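Local coordinates for FdtA domain-containing protein (Helicobacter canadensis MIT 98-5491, PDB 7N67), which probably acts as a sugar 3,4-ketoisomerase on a dTDP-linked keto sugar, within a pathway that makes an unusual formylated sugar, at residues Asp146-Leu149 / Arg150-Asn153. Sequence-based numbering, arbitrary orientation.
Sequences DEFL and RMVN
F148 meets V152 and M151 on the inner side of the short C-terminal alpha-helix 145-152, the one helix of this cupin-type beta-sandwich chain. Three successive i to i+4 backbone hydrogen bonds hold the turns together: R150 N to D146 O at 3.0 Å, M151 N to E147 O at 2.9 Å, and V152 N to F148 O at 2.9 Å. At the amino end, E147 N is bonded to OD1 of D144.

The apolar contacts gather at the one buried ring. Methyl CG2 of V152 lies over a face of F148 in a CH-pi contact, 3.8 Å from the ring centroid and displaced toward the CE1-CZ rim. M151 bends at chi2 and chi3 (-84° and -71°), which curls its CE back toward CD1 and CE1 of F148, 3.9 Å from CD1, at an oblique approach. E147, F148 and M151 also touch I142 of strand 141-142, and M151 reaches K74 and N114 in loops, so this side seats the helix on the sandwich near the dTDP site: the E147 side chain lies about 6 Å from that of R143, a dTDP-binding residue.

At the carboxy-terminal end, the amide of N153 reaches back to the preceding turn, its ND2 placed 2.5 Å from L149 O, too short to be trusted in detail, so this bond is doubtful.

The polar side is more exposed. Its charged nitrogens do not touch either neighbouring carboxylate: OD1 of D146 stays 5.6 Å from NH2 of R150, so any attraction there is probably long-range. R150 folds back along the preceding turn, bent at chi3 (-76°), and lays one face of its guanidinium over E147 N and D146 O, the latter 3.8 Å above the guanidinium plane and over its centre.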
loop_
_atom_site.group_PDB
_atom_site.type_symbol
_atom_site.label_atom_id
_atom_site.label_comp_id
_atom_site.label_asym_id
_atom_site.label_seq_id
_atom_site.Cartn_x
_atom_site.Cartn_y
_atom_site.Cartn_z
ATOM N N ASP B 146 0.502 28.391 -20.974
ATOM C CA ASP B 146 0.310 29.511 -21.941
ATOM C C ASP B 146 0.862 29.075 -23.315
ATOM O O ASP B 146 0.142 29.257 -24.339
ATOM C CB ASP B 146 0.919 30.815 -21.403
ATOM C CG ASP B 146 0.218 31.401 -20.183
ATOM O OD1 ASP B 146 -1.017 31.526 -20.188
ATOM O OD2 ASP B 146 0.907 31.752 -19.247
ATOM N N GLU B 147 2.072 28.490 -23.320
ATOM C CA GLU B 147 2.725 27.822 -24.481
ATOM C C GLU B 147 1.764 26.788 -25.092
ATOM O O GLU B 147 1.622 26.760 -26.350
ATOM C CB GLU B 147 4.038 27.195 -24.007
ATOM C CG GLU B 147 5.045 26.900 -25.110
ATOM C CD GLU B 147 6.271 26.101 -24.664
ATOM O OE1 GLU B 147 7.098 25.751 -25.539
ATOM O OE2 GLU B 147 6.407 25.826 -23.440
ATOM N N PHE B 148 1.095 25.987 -24.252
ATOM C CA PHE B 148 0.139 24.940 -24.705
ATOM C C PHE B 148 -1.041 25.605 -25.429
ATOM O O PHE B 148 -1.483 25.114 -26.476
ATOM C CB PHE B 148 -0.321 24.055 -23.535
ATOM C CG PHE B 148 -1.440 23.109 -23.888
ATOM C CD1 PHE B 148 -1.236 22.065 -24.774
ATOM C CD2 PHE B 148 -2.715 23.288 -23.385
ATOM C CE1 PHE B 148 -2.278 21.222 -25.133
ATOM C CE2 PHE B 148 -3.750 22.434 -23.735
ATOM C CZ PHE B 148 -3.530 21.402 -24.603
ATOM N N LEU B 149 -1.569 26.711 -24.905
ATOM C CA LEU B 149 -2.765 27.359 -25.521
ATOM C C LEU B 149 -2.374 27.950 -26.883
ATOM O O LEU B 149 -3.092 27.686 -27.896
ATOM C CB LEU B 149 -3.342 28.404 -24.555
ATOM C CG LEU B 149 -3.997 27.832 -23.298
ATOM C CD1 LEU B 149 -4.390 28.937 -22.343
ATOM C CD2 LEU B 149 -5.212 26.964 -23.630
ATOM N N ARG B 150 -1.243 28.657 -26.930
ATOM C CA ARG B 150 -0.652 29.154 -28.203
ATOM C C ARG B 150 -0.565 27.999 -29.214
ATOM O O ARG B 150 -1.086 28.172 -30.341
ATOM C CB ARG B 150 0.702 29.814 -27.932
ATOM C CG ARG B 150 0.582 31.170 -27.260
ATOM C CD ARG B 150 1.866 31.952 -27.346
ATOM N NE ARG B 150 2.824 31.421 -26.400
ATOM C CZ ARG B 150 2.931 31.800 -25.131
ATOM N NH1 ARG B 150 3.864 31.261 -24.358
ATOM N NH2 ARG B 150 2.114 32.713 -24.635
ATOM N N MET B 151 0.030 26.861 -28.818
ATOM C CA MET B 151 0.164 25.638 -29.670
ATOM C C MET B 151 -1.217 25.185 -30.157
ATOM O O MET B 151 -1.344 24.887 -31.351
ATOM C CB MET B 151 0.855 24.494 -28.919
ATOM C CG MET B 151 1.235 23.310 -29.798
ATOM S SD MET B 151 -0.125 22.119 -30.070
ATOM C CE MET B 151 -0.250 21.371 -28.445
ATOM N N VAL B 152 -2.227 25.170 -29.287
ATOM C CA VAL B 152 -3.590 24.661 -29.622
ATOM C C VAL B 152 -4.377 25.719 -30.417
ATOM O O VAL B 152 -5.483 25.357 -30.880
ATOM C CB VAL B 152 -4.332 24.219 -28.340
ATOM C CG1 VAL B 152 -5.823 23.996 -28.551
ATOM C CG2 VAL B 152 -3.706 22.964 -27.748
ATOM N N ASN B 153 -3.856 26.950 -30.595
ATOM C CA ASN B 153 -4.585 28.071 -31.267
ATOM C C ASN B 153 -3.789 28.627 -32.475
ATOM O O ASN B 153 -3.886 29.847 -32.743
ATOM C CB ASN B 153 -4.986 29.149 -30.243
ATOM C CG ASN B 153 -5.941 28.647 -29.172
ATOM O OD1 ASN B 153 -7.135 28.499 -29.413
ATOM N ND2 ASN B 153 -5.445 28.402 -27.970
#